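Local coordinates for protein titin heart isoform N2-B (Homo sapiens, PDB 2BK8) that forms an immunoglobulin-like domain of the giant muscle protein titin in the M-band, where it probably serves a structural role, at residues 22-28 against 53-59. Numbering follows the deposited sequence.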
ATOM      1  N   VAL A  22      -6.024  -0.696  -1.688  1.00 37.34           N
ATOM      2  CA  VAL A  22      -6.769  -1.494  -0.717  1.00 35.60           C
ATOM      3  C   VAL A  22      -6.298  -2.939  -0.791  1.00 35.31           C
ATOM      4  O   VAL A  22      -6.345  -3.587  -1.871  1.00 36.38           O
ATOM      5  CB  VAL A  22      -8.310  -1.442  -0.982  1.00 34.23           C
ATOM      6  CG1 VAL A  22      -9.054  -2.439  -0.049  1.00 36.55           C
ATOM      7  CG2 VAL A  22      -8.853  -0.029  -0.846  1.00 36.95           C
ATOM      8  N   CYS A  23      -5.872  -3.460   0.355  1.00 34.94           N
ATOM      9  CA  CYS A  23      -5.406  -4.839   0.424  1.00 34.26           C
ATOM     10  C   CYS A  23      -6.197  -5.601   1.486  1.00 32.39           C
ATOM     11  O   CYS A  23      -6.149  -5.270   2.679  1.00 34.18           O
ATOM     12  CB  CYS A  23      -3.888  -4.898   0.717  1.00 32.11           C
ATOM     13  SG  CYS A  23      -3.226  -6.646   0.829  1.00 35.24           S
ATOM     14  N   LYS A  24      -6.921  -6.629   1.053  1.00 35.50           N
ATOM     15  CA  LYS A  24      -7.708  -7.457   1.969  1.00 34.52           C
ATOM     16  C   LYS A  24      -6.943  -8.735   2.426  1.00 33.75           C
ATOM     17  O   LYS A  24      -6.428  -9.481   1.596  1.00 34.20           O
ATOM     18  CB  LYS A  24      -9.064  -7.798   1.297  1.00 35.92           C
ATOM     19  CG  LYS A  24     -10.166  -8.237   2.216  1.00 38.24           C
ATOM     20  CD  LYS A  24     -11.453  -8.460   1.419  1.00 36.40           C
ATOM     21  CE  LYS A  24     -12.433  -9.304   2.201  1.00 35.52           C
ATOM     22  NZ  LYS A  24     -13.545  -9.869   1.379  1.00 32.88           N
ATOM     23  N   ILE A  25      -6.821  -8.920   3.737  1.00 32.29           N
ATOM     24  CA  ILE A  25      -6.056 -10.048   4.320  1.00 33.95           C
ATOM     25  C   ILE A  25      -6.927 -11.221   4.760  1.00 32.58           C
ATOM     26  O   ILE A  25      -7.941 -11.036   5.438  1.00 29.60           O
ATOM     27  CB  ILE A  25      -5.108  -9.521   5.455  1.00 36.77           C
ATOM     28  CG1 ILE A  25      -4.068  -8.571   4.849  1.00 39.64           C
ATOM     29  CG2 ILE A  25      -4.332 -10.659   6.090  1.00 34.88           C
ATOM     30  CD1 ILE A  25      -3.915  -7.196   5.548  1.00 41.07           C
ATOM     31  N   GLU A  26      -6.526 -12.432   4.346  1.00 24.62           N
ATOM     32  CA  GLU A  26      -7.167 -13.669   4.803  1.00 27.71           C
ATOM     33  C   GLU A  26      -6.423 -14.197   6.024  1.00 28.52           C
ATOM     34  O   GLU A  26      -5.185 -14.169   6.067  1.00 28.74           O
ATOM     35  CB  GLU A  26      -7.189 -14.693   3.675  1.00 26.15           C
ATOM     36  CG  GLU A  26      -7.916 -14.314   2.379  1.00 34.51           C
ATOM     37  CD  GLU A  26      -9.374 -13.830   2.554  1.00 39.28           C
ATOM     38  OE1 GLU A  26     -10.179 -14.515   3.222  1.00 41.01           O
ATOM     39  OE2 GLU A  26      -9.719 -12.776   1.965  1.00 38.50           O
ATOM     40  N   ASN A  27      -7.185 -14.701   7.001  1.00 29.34           N
ATOM     41  CA  ASN A  27      -6.669 -15.319   8.239  1.00 31.73           C
ATOM     42  C   ASN A  27      -5.750 -14.415   9.076  1.00 33.68           C
ATOM     43  O   ASN A  27      -4.750 -14.864   9.660  1.00 32.38           O
ATOM     44  CB  ASN A  27      -6.031 -16.700   7.980  1.00 29.74           C
ATOM     45  CG  ASN A  27      -6.907 -17.617   7.134  1.00 34.28           C
ATOM     46  OD1 ASN A  27      -7.850 -18.232   7.635  1.00 27.16           O
ATOM     47  ND2 ASN A  27      -6.558 -17.757   5.852  1.00 31.47           N
ATOM     48  N   TYR A  28      -6.096 -13.126   9.092  1.00 32.51           N
ATOM     49  CA  TYR A  28      -5.568 -12.178  10.071  1.00 34.21           C
ATOM     50  C   TYR A  28      -5.948 -12.572  11.513  1.00 35.32           C
ATOM     51  O   TYR A  28      -6.955 -13.269  11.748  1.00 37.23           O
ATOM     52  CB  TYR A  28      -6.060 -10.763   9.737  1.00 34.55           C
ATOM     53  CG  TYR A  28      -7.566 -10.608   9.785  1.00 33.09           C
ATOM     54  CD1 TYR A  28      -8.213 -10.259  10.969  1.00 32.14           C
ATOM     55  CD2 TYR A  28      -8.351 -10.845   8.652  1.00 28.60           C
ATOM     56  CE1 TYR A  28      -9.598 -10.140  11.015  1.00 31.26           C
ATOM     57  CE2 TYR A  28      -9.723 -10.704   8.687  1.00 26.39           C
ATOM     58  CZ  TYR A  28     -10.347 -10.358   9.858  1.00 29.91           C
ATOM     59  OH  TYR A  28     -11.721 -10.236   9.907  1.00 33.04           O
ATOM     60  N   TYR A  53      -5.266   0.322   9.276  1.00 34.55           N
ATOM     61  CA  TYR A  53      -5.486  -1.138   9.251  1.00 33.51           C
ATOM     62  C   TYR A  53      -6.448  -1.549  10.349  1.00 34.43           C
ATOM     63  O   TYR A  53      -6.211  -1.239  11.518  1.00 34.08           O
ATOM     64  CB  TYR A  53      -4.187  -1.961   9.370  1.00 34.69           C
ATOM     65  CG  TYR A  53      -4.519  -3.428   9.572  1.00 34.15           C
ATOM     66  CD1 TYR A  53      -4.987  -4.210   8.508  1.00 30.58           C
ATOM     67  CD2 TYR A  53      -4.443  -4.010  10.840  1.00 34.31           C
ATOM     68  CE1 TYR A  53      -5.366  -5.569   8.708  1.00 33.03           C
ATOM     69  CE2 TYR A  53      -4.820  -5.338  11.051  1.00 34.77           C
ATOM     70  CZ  TYR A  53      -5.282  -6.111   9.980  1.00 34.49           C
ATOM     71  OH  TYR A  53      -5.636  -7.430  10.206  1.00 36.03           O
ATOM     72  N   GLU A  54      -7.526  -2.252   9.975  1.00 34.27           N
ATOM     73  CA  GLU A  54      -8.526  -2.774  10.934  1.00 36.78           C
ATOM     74  C   GLU A  54      -9.230  -3.972  10.316  1.00 33.93           C
ATOM     75  O   GLU A  54      -9.598  -3.909   9.130  1.00 34.51           O
ATOM     76  CB  GLU A  54      -9.600  -1.724  11.274  1.00 38.34           C
ATOM     77  CG  GLU A  54      -9.081  -0.296  11.377  1.00 42.52           C
ATOM     78  CD  GLU A  54     -10.078   0.688  11.928  1.00 44.95           C
ATOM     79  OE1 GLU A  54     -11.084   0.250  12.536  1.00 48.22           O
ATOM     80  OE2 GLU A  54      -9.835   1.916  11.786  1.00 48.04           O
ATOM     81  N   ASP A  55      -9.412  -5.050  11.101  1.00 32.57           N
ATOM     82  CA  ASP A  55     -10.314  -6.138  10.743  1.00 30.20           C
ATOM     83  C   ASP A  55     -10.017  -6.703   9.338  1.00 29.30           C
ATOM     84  O   ASP A  55     -10.936  -6.919   8.536  1.00 30.77           O
ATOM     85  CB  ASP A  55     -11.761  -5.641  10.871  1.00 28.87           C
ATOM     86  CG  ASP A  55     -12.796  -6.750  10.805  1.00 31.91           C
ATOM     87  OD1 ASP A  55     -12.568  -7.879  11.295  1.00 30.47           O
ATOM     88  OD2 ASP A  55     -13.892  -6.480  10.288  1.00 35.66           O
ATOM     89  N   GLY A  56      -8.732  -6.928   9.050  1.00 29.62           N
ATOM     90  CA  GLY A  56      -8.292  -7.510   7.768  1.00 32.28           C
ATOM     91  C   GLY A  56      -8.293  -6.645   6.532  1.00 35.94           C
ATOM     92  O   GLY A  56      -8.075  -7.126   5.404  1.00 37.29           O
ATOM     93  N   VAL A  57      -8.585  -5.367   6.715  1.00 31.42           N
ATOM     94  CA  VAL A  57      -8.508  -4.411   5.592  1.00 35.64           C
ATOM     95  C   VAL A  57      -7.427  -3.344   5.799  1.00 34.61           C
ATOM     96  O   VAL A  57      -7.525  -2.489   6.716  1.00 34.47           O
ATOM     97  CB  VAL A  57      -9.892  -3.777   5.309  1.00 33.07           C
ATOM     98  CG1 VAL A  57      -9.862  -2.899   4.029  1.00 35.66           C
ATOM     99  CG2 VAL A  57     -10.970  -4.873   5.185  1.00 34.57           C
ATOM    100  N   ALA A  58      -6.398  -3.395   4.946  1.00 34.13           N
ATOM    101  CA  ALA A  58      -5.343  -2.357   4.888  1.00 34.10           C
ATOM    102  C   ALA A  58      -5.596  -1.329   3.781  1.00 35.59           C
ATOM    103  O   ALA A  58      -5.826  -1.678   2.612  1.00 34.29           O
ATOM    104  CB  ALA A  58      -3.959  -3.009   4.702  1.00 33.38           C
ATOM    105  N   ILE A  59      -5.511  -0.045   4.132  1.00 34.22           N
ATOM    106  CA  ILE A  59      -5.759   1.038   3.177  1.00 36.46           C
ATOM    107  C   ILE A  59      -4.644   2.093   3.224  1.00 35.94           C
ATOM    108  O   ILE A  59      -4.307   2.622   4.298  1.00 36.34           O
ATOM    109  CB  ILE A  59      -7.162   1.714   3.395  1.00 37.82           C
ATOM    110  CG1 ILE A  59      -8.302   0.688   3.371  1.00 38.41           C
ATOM    111  CG2 ILE A  59      -7.370   2.869   2.414  1.00 38.76           C
ATOM    112  CD1 ILE A  59      -9.712   1.302   3.637  1.00 38.33           C
TER
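Tyr28 lays one face of its ring on the tight turn that Asp55 and Gly56 make in this immunoglobulin I-set domain. The type I' turn from Glu54 to Val57 closes the beta hairpin of strands 49-54 and 57-62. Strand 19-26 pairs antiparallel with 57-62. CA of Gly56 sits 3.7 Å from the centroid of the Tyr28 ring, a CH-pi contact. Tyr28 CG stands between its own backbone N and carbonyl carbon, chi1 62°, which turns the ring toward the hairpin. Gly56 has positive phi and no side chain, and its CA lies over the ring. At the far end of the ring, Tyr28 OH gives a weak hydrogen bond to Asp55 OD1 at 2.9 Å. The carboxylate stands almost perpendicular to the ring, at 88°. Tyr53 OH lies 3.4 Å from Tyr28 CB and accepts a weak hydrogen bond from Gly56 N. On the inward face, Ile25 CD1 meets Tyr53 CE1 at 3.8 Å, the two side chains crossing at about a right angle. Cys23 and Ala58 lie on this face too, against Cys75 of the other sheet. On the outer face Val22 touches both Val57 and Ile59, its CG1 meeting Val57 CG1 and its CG2 meeting Ile59 CG1. Cys23 and Ala58 exchange two backbone hydrogen bonds. The pairing ends at the turn with Ile25 N bonded to Gly56 O, 2.8 Å and nearly straight at 178°.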